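PDB 1UZ5: molybdopterin molybdotransferase from Pyrococcus horikoshii, which probably inserts molybdenum into adenylyl-molybdopterin in a magnesium-dependent step, giving Mo-molybdopterin and AMP, late in molybdenum cofactor biosynthesis. Local coordinates for residues Glu14-Gln17 against Ser18-Ile21; Pro132-Pro135 against Gly136-Val139; Thr309-Thr312 against Leu313-Pro317. All blocks are in the same frame, centred on the assembly; numbering follows the deposited sequence.

Contact 1. Residues Glu14-Gln17 against Ser18-Ile21; sequences EVVQ and SFKI
Ser-18 OG donates to Val-15 O over a short 2.5 Å, near the C-terminal end of helix 9-18. The hydroxyl lies in the carbonyl plane and on a lone pair, with a C=O...OG angle of 142°. With OG set between the backbone N and the carbonyl carbon (chi1 86°), it faces the carbonyl three residues earlier. Phe-19 N bonds to Val-16 O at 2.7 Å, coming from well above that carbonyl's plane, an i to i-3 bond. Weak bonds add to these: Ser-18 N is shared between Glu-14 O and Val-15 O, and Phe-19 N also reaches Val-15 O weakly. The Phe-19 ring then folds back over the helix end, with Val-15 O 3.6 Å above the centre of one face. CZ of the ring meets CG1 of Val-15 at 3.8 Å, the two side chains lying side by side and pointing the same way, while CD2 of Phe-19 is 3.6 Å from Val-16 CA. An alanine in place of Phe-19 would probably uncover Val-15 O and leave Val-15 CG1 without its aromatic neighbour. Beyond the helix, Val-16 and Phe-19 both pack on Leu-318 of helix 304-322 and on Ile-289 of strand 288-292; Phe-19 also touches Pro-296, and Val-15 rests on Val-276 of strand 273-277.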
loop_
_atom_site.group_PDB
_atom_site.type_symbol
_atom_site.label_atom_id
_atom_site.label_comp_id
_atom_site.label_asym_id
_atom_site.label_seq_id
_atom_site.Cartn_x
_atom_site.Cartn_y
_atom_site.Cartn_z
ATOM N N GLU A 14 23.206 -4.370 -3.457
ATOM C CA GLU A 14 23.768 -4.175 -2.126
ATOM C C GLU A 14 24.061 -2.698 -1.903
ATOM O O GLU A 14 23.866 -2.179 -0.806
ATOM C CB GLU A 14 25.052 -4.992 -1.966
ATOM C CG GLU A 14 24.818 -6.491 -1.904
ATOM C CD GLU A 14 26.112 -7.287 -1.919
ATOM O OE1 GLU A 14 27.025 -6.956 -1.132
ATOM O OE2 GLU A 14 26.213 -8.247 -2.714
ATOM N N VAL A 15 24.521 -2.024 -2.953
ATOM C CA VAL A 15 24.831 -0.602 -2.867
ATOM C C VAL A 15 23.583 0.219 -2.556
ATOM O O VAL A 15 23.606 1.095 -1.693
ATOM C CB VAL A 15 25.449 -0.087 -4.185
ATOM C CG1 VAL A 15 25.658 1.420 -4.111
ATOM C CG2 VAL A 15 26.771 -0.794 -4.443
ATOM N N VAL A 16 22.493 -0.054 -3.264
ATOM C CA VAL A 16 21.254 0.682 -3.028
ATOM C C VAL A 16 20.767 0.406 -1.611
ATOM O O VAL A 16 20.304 1.311 -0.917
ATOM C CB VAL A 16 20.156 0.275 -4.030
ATOM C CG1 VAL A 16 18.861 1.012 -3.706
ATOM C CG2 VAL A 16 20.612 0.595 -5.451
ATOM N N GLN A 17 20.884 -0.847 -1.186
ATOM C CA GLN A 17 20.470 -1.228 0.158
ATOM C C GLN A 17 21.243 -0.405 1.178
ATOM O O GLN A 17 20.731 -0.097 2.253
ATOM C CB GLN A 17 20.733 -2.714 0.396
ATOM C CG GLN A 17 19.972 -3.634 -0.539
ATOM C CD GLN A 17 20.259 -5.098 -0.274
ATOM O OE1 GLN A 17 20.033 -5.594 0.828
ATOM N NE2 GLN A 17 20.758 -5.798 -1.286
ATOM N N SER A 18 22.475 -0.041 0.834
ATOM C CA SER A 18 23.304 0.748 1.739
ATOM C C SER A 18 22.750 2.157 1.871
ATOM O O SER A 18 23.073 2.869 2.824
ATOM C CB SER A 18 24.751 0.815 1.239
ATOM O OG SER A 18 24.929 1.874 0.315
ATOM N N PHE A 19 21.930 2.571 0.908
ATOM C CA PHE A 19 21.338 3.904 0.965
ATOM C C PHE A 19 20.160 3.860 1.920
ATOM O O PHE A 19 19.552 2.810 2.126
ATOM C CB PHE A 19 20.826 4.362 -0.407
ATOM C CG PHE A 19 21.890 4.466 -1.460
ATOM C CD1 PHE A 19 23.190 4.840 -1.129
ATOM C CD2 PHE A 19 21.582 4.215 -2.794
ATOM C CE1 PHE A 19 24.170 4.962 -2.113
ATOM C CE2 PHE A 19 22.553 4.335 -3.787
ATOM C CZ PHE A 19 23.852 4.710 -3.445
ATOM N N LYS A 20 19.833 5.002 2.500
ATOM C CA LYS A 20 18.712 5.058 3.412
ATOM C C LYS A 20 18.039 6.412 3.303
ATOM O O LYS A 20 18.658 7.447 3.540
ATOM C CB LYS A 20 19.180 4.809 4.847
ATOM C CG LYS A 20 18.053 4.498 5.818
ATOM C CD LYS A 20 18.605 4.068 7.169
ATOM C CE LYS A 20 17.497 3.616 8.108
ATOM N NZ LYS A 20 18.045 3.120 9.403
ATOM N N ILE A 21 16.772 6.393 2.916
ATOM C CA ILE A 21 15.999 7.615 2.794
ATOM C C ILE A 21 15.064 7.671 3.993
ATOM O O ILE A 21 14.426 6.678 4.338
ATOM C CB ILE A 21 15.133 7.624 1.511
ATOM C CG1 ILE A 21 16.014 7.451 0.271
ATOM C CG2 ILE A 21 14.342 8.923 1.432
ATOM C CD1 ILE A 21 17.003 8.571 0.053
#

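Contact 2. Residues Pro132-Pro135 against Gly136-Val139; sequences PAYP and GLGV
Tyr-134 and Leu-137 are the first and last residues of a type II beta turn whose corners are Pro-135 and Gly-136, and a second type II turn follows from Gly-136 to Val-139. Leu-137 N closes the first turn on Tyr-134 O at 3.0 Å, nearly straight at 167°. Gly-136 suits its place: with phi 104°, a CB would jam against Pro-135 O. The Tyr-134 side chain takes the less common rotamer with CG between the backbone N and the carbonyl carbon (chi1 52°), which folds the ring back along the turn. There one face receives Leu-137 CB in a CH-pi contact, 3.9 Å from the ring centroid. The two side chains cross at about a right angle. In Leu-137, CG stands opposite the backbone N, and the methyls beyond it part: CD2 goes to the buried Ala-133 CB at 3.7 Å, and CD1 to the phenol end of the tyrosine. Backbone bonds tie the double turn, which leads into strand 139-140, to other parts of the same chain: Gly-136 to Asp-112, and Leu-137 to Val-114 of strand 113-116. At the outer end of the ring, Tyr-134 OH lies 3.6 Å from Leu-137 CD1.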
loop_
_atom_site.group_PDB
_atom_site.type_symbol
_atom_site.label_atom_id
_atom_site.label_comp_id
_atom_site.label_asym_id
_atom_site.label_seq_id
_atom_site.Cartn_x
_atom_site.Cartn_y
_atom_site.Cartn_z
ATOM N N PRO A 132 -35.275 -20.713 30.914
ATOM C CA PRO A 132 -34.167 -20.002 31.550
ATOM C C PRO A 132 -33.221 -19.387 30.523
ATOM O O PRO A 132 -32.972 -19.961 29.463
ATOM C CB PRO A 132 -33.481 -21.092 32.372
ATOM C CG PRO A 132 -34.601 -22.051 32.676
ATOM C CD PRO A 132 -35.312 -22.120 31.348
ATOM N N ALA A 133 -32.715 -18.203 30.832
ATOM C CA ALA A 133 -31.762 -17.546 29.952
ATOM C C ALA A 133 -30.401 -17.872 30.551
ATOM O O ALA A 133 -30.315 -18.439 31.639
ATOM C CB ALA A 133 -31.988 -16.037 29.957
ATOM N N TYR A 134 -29.340 -17.532 29.838
ATOM C CA TYR A 134 -27.997 -17.756 30.339
ATOM C C TYR A 134 -27.199 -16.486 30.072
ATOM O O TYR A 134 -27.470 -15.773 29.111
ATOM C CB TYR A 134 -27.336 -18.941 29.636
ATOM C CG TYR A 134 -27.372 -18.869 28.129
ATOM C CD1 TYR A 134 -28.436 -19.411 27.409
ATOM C CD2 TYR A 134 -26.345 -18.248 27.421
ATOM C CE1 TYR A 134 -28.475 -19.340 26.019
ATOM C CE2 TYR A 134 -26.375 -18.168 26.036
ATOM C CZ TYR A 134 -27.440 -18.715 25.341
ATOM O OH TYR A 134 -27.459 -18.641 23.969
ATOM N N PRO A 135 -26.211 -16.185 30.926
ATOM C CA PRO A 135 -25.409 -14.975 30.713
ATOM C C PRO A 135 -24.886 -14.932 29.288
ATOM O O PRO A 135 -24.330 -15.917 28.802
ATOM C CB PRO A 135 -24.285 -15.123 31.731
ATOM C CG PRO A 135 -24.964 -15.869 32.865
ATOM C CD PRO A 135 -25.763 -16.918 32.125
ATOM N N GLY A 136 -25.081 -13.805 28.609
ATOM C CA GLY A 136 -24.589 -13.683 27.247
ATOM C C GLY A 136 -25.642 -13.803 26.160
ATOM O O GLY A 136 -25.442 -13.306 25.053
ATOM N N LEU A 137 -26.754 -14.470 26.463
ATOM C CA LEU A 137 -27.842 -14.626 25.497
ATOM C C LEU A 137 -28.310 -13.247 25.033
ATOM O O LEU A 137 -28.528 -12.361 25.858
ATOM C CB LEU A 137 -29.025 -15.351 26.147
ATOM C CG LEU A 137 -30.350 -15.374 25.378
ATOM C CD1 LEU A 137 -30.258 -16.339 24.203
ATOM C CD2 LEU A 137 -31.474 -15.793 26.322
ATOM N N GLY A 138 -28.464 -13.075 23.721
ATOM C CA GLY A 138 -28.920 -11.805 23.172
ATOM C C GLY A 138 -27.999 -10.627 23.445
ATOM O O GLY A 138 -28.427 -9.468 23.409
ATOM N N VAL A 139 -26.726 -10.914 23.689
ATOM C CA VAL A 139 -25.758 -9.873 23.993
ATOM C C VAL A 139 -24.431 -9.997 23.250
ATOM O O VAL A 139 -23.888 -11.089 23.090
ATOM C CB VAL A 139 -25.430 -9.859 25.503
ATOM C CG1 VAL A 139 -24.449 -8.742 25.817
ATOM C CG2 VAL A 139 -26.703 -9.705 26.314
#

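Contact 3. Residues Thr309-Thr312 against Leu313-Pro317; sequences TNFT and LLVVP
Phe-311 meets Val-315 and Val-316 because its CG stands opposite the backbone N (chi1 167°), which carries the ring forward along helix 304-322 to the following turn. Val-316 sets CG1 opposite its backbone N (chi1 173°), which leaves CG2 beside that N and facing the phenylalanine. CG2 lies over one face of the ring, 4.0 Å from the centroid in a CH-pi contact, and comes within 3.5 Å of CE2. Val-315 approaches obliquely, its CB 3.7 Å from Phe-311 CD1, and both valines cross the phenylalanine side chain at about a right angle. One turn earlier, CG2 of Thr-309 lies alongside CD1 of Leu-313.

The backbone starts regularly, Leu-313 N bonding to Thr-309 O and Leu-314 N to Asn-310 O. Phe-311 O then takes two donors from opposite faces of its plane: Val-315 N at 2.8 Å and, across a wider pi-type turn, Val-316 N at 3.0 Å. Pro-317 has no N-H to give; its CD instead abuts Thr-312 O at 3.2 Å, and the helix kinks there.

Outside the segments, Phe-311 packs on Leu-212, Ala-215 and Ile-216 of helix 208-219, while Leu-314 and Val-315 cover Phe-298 of strand 295-300. Thr-309 OG1 bonds to Thr-305 O and Thr-312 OG1 to Leu-308 O. The backbone bonds named and both threonine hydroxyls thus find partners within the helix, the proline offers Thr-312 O only carbon, and packing on helix 208-219 and Phe-298 falls to Phe-311, Leu-314 and Val-315.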
loop_
_atom_site.group_PDB
_atom_site.type_symbol
_atom_site.label_atom_id
_atom_site.label_comp_id
_atom_site.label_asym_id
_atom_site.label_seq_id
_atom_site.Cartn_x
_atom_site.Cartn_y
_atom_site.Cartn_z
ATOM N N THR A 309 12.369 -1.113 -16.563
ATOM C CA THR A 309 12.966 -2.296 -15.962
ATOM C C THR A 309 14.007 -1.927 -14.917
ATOM O O THR A 309 13.979 -2.445 -13.801
ATOM C CB THR A 309 13.618 -3.193 -17.031
ATOM O OG1 THR A 309 12.593 -3.818 -17.807
ATOM C CG2 THR A 309 14.487 -4.268 -16.385
ATOM N N ASN A 310 14.925 -1.032 -15.268
ATOM C CA ASN A 310 15.962 -0.631 -14.326
ATOM C C ASN A 310 15.386 0.151 -13.149
ATOM O O ASN A 310 15.902 0.076 -12.035
ATOM C CB ASN A 310 17.032 0.195 -15.035
ATOM C CG ASN A 310 17.973 -0.663 -15.862
ATOM O OD1 ASN A 310 17.541 -1.479 -16.675
ATOM N ND2 ASN A 310 19.269 -0.478 -15.657
ATOM N N PHE A 311 14.326 0.910 -13.404
ATOM C CA PHE A 311 13.671 1.689 -12.357
ATOM C C PHE A 311 13.162 0.715 -11.296
ATOM O O PHE A 311 13.412 0.876 -10.103
ATOM C CB PHE A 311 12.497 2.473 -12.955
ATOM C CG PHE A 311 11.558 3.063 -11.929
ATOM C CD1 PHE A 311 11.939 4.152 -11.159
ATOM C CD2 PHE A 311 10.281 2.541 -11.762
ATOM C CE1 PHE A 311 11.061 4.716 -10.237
ATOM C CE2 PHE A 311 9.391 3.096 -10.843
ATOM C CZ PHE A 311 9.785 4.188 -10.080
ATOM N N THR A 312 12.455 -0.307 -11.762
ATOM C CA THR A 312 11.881 -1.324 -10.895
ATOM C C THR A 312 12.928 -2.092 -10.094
ATOM O O THR A 312 12.754 -2.341 -8.897
ATOM C CB THR A 312 11.069 -2.322 -11.726
ATOM O OG1 THR A 312 10.018 -1.623 -12.401
ATOM C CG2 THR A 312 10.471 -3.410 -10.834
ATOM N N LEU A 313 14.019 -2.458 -10.757
ATOM C CA LEU A 313 15.085 -3.217 -10.116
ATOM C C LEU A 313 15.931 -2.440 -9.121
ATOM O O LEU A 313 16.305 -2.970 -8.076
ATOM C CB LEU A 313 16.008 -3.818 -11.179
ATOM C CG LEU A 313 15.468 -5.005 -11.976
ATOM C CD1 LEU A 313 16.385 -5.305 -13.150
ATOM C CD2 LEU A 313 15.353 -6.213 -11.056
ATOM N N LEU A 314 16.216 -1.180 -9.431
ATOM C CA LEU A 314 17.082 -0.368 -8.581
ATOM C C LEU A 314 16.447 0.718 -7.722
ATOM O O LEU A 314 16.796 0.869 -6.551
ATOM C CB LEU A 314 18.166 0.289 -9.442
ATOM C CG LEU A 314 18.962 -0.608 -10.396
ATOM C CD1 LEU A 314 19.936 0.243 -11.192
ATOM C CD2 LEU A 314 19.704 -1.678 -9.612
ATOM N N VAL A 315 15.528 1.484 -8.295
ATOM C CA VAL A 315 14.923 2.576 -7.548
ATOM C C VAL A 315 13.747 2.178 -6.663
ATOM O O VAL A 315 13.648 2.624 -5.520
ATOM C CB VAL A 315 14.478 3.708 -8.500
ATOM C CG1 VAL A 315 14.033 4.920 -7.694
ATOM C CG2 VAL A 315 15.634 4.083 -9.435
ATOM N N VAL A 316 12.864 1.337 -7.185
ATOM C CA VAL A 316 11.693 0.913 -6.434
ATOM C C VAL A 316 12.026 0.349 -5.048
ATOM O O VAL A 316 11.446 0.780 -4.054
ATOM C CB VAL A 316 10.861 -0.099 -7.254
ATOM C CG1 VAL A 316 9.731 -0.670 -6.412
ATOM C CG2 VAL A 316 10.278 0.608 -8.483
ATOM N N PRO A 317 12.971 -0.604 -4.959
ATOM C CA PRO A 317 13.305 -1.153 -3.639
ATOM C C PRO A 317 13.675 -0.059 -2.629
ATOM O O PRO A 317 13.305 -0.129 -1.456
ATOM C CB PRO A 317 14.465 -2.094 -3.948
ATOM C CG PRO A 317 14.104 -2.603 -5.321
ATOM C CD PRO A 317 13.705 -1.320 -6.021
#

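How the contacts relate
Contacts 1 and 3 belong to one neighbourhood, their centres about 13 Å apart: Val-16 CG1 packs on Leu-314 O at 3.5 Å, so the N-terminal helix 9-18 lies against helix 304-322 of the probable molybdopterin-binding domain. Contact 3 is partly buried, mostly aliphatic and aromatic, on a helix that runs on through a pi-type turn. Contact 1 is a surface contact, where a helix ends and a serine hydroxyl takes up a carbonyl. Contact 2, also at the surface, stands apart, with its centre about 59 Å from each of the others and across the chain's centre; there paired turns, glycines and a surface tyrosine replace helical packing, although it belongs, like contact 1, to the MoeA N-terminal region.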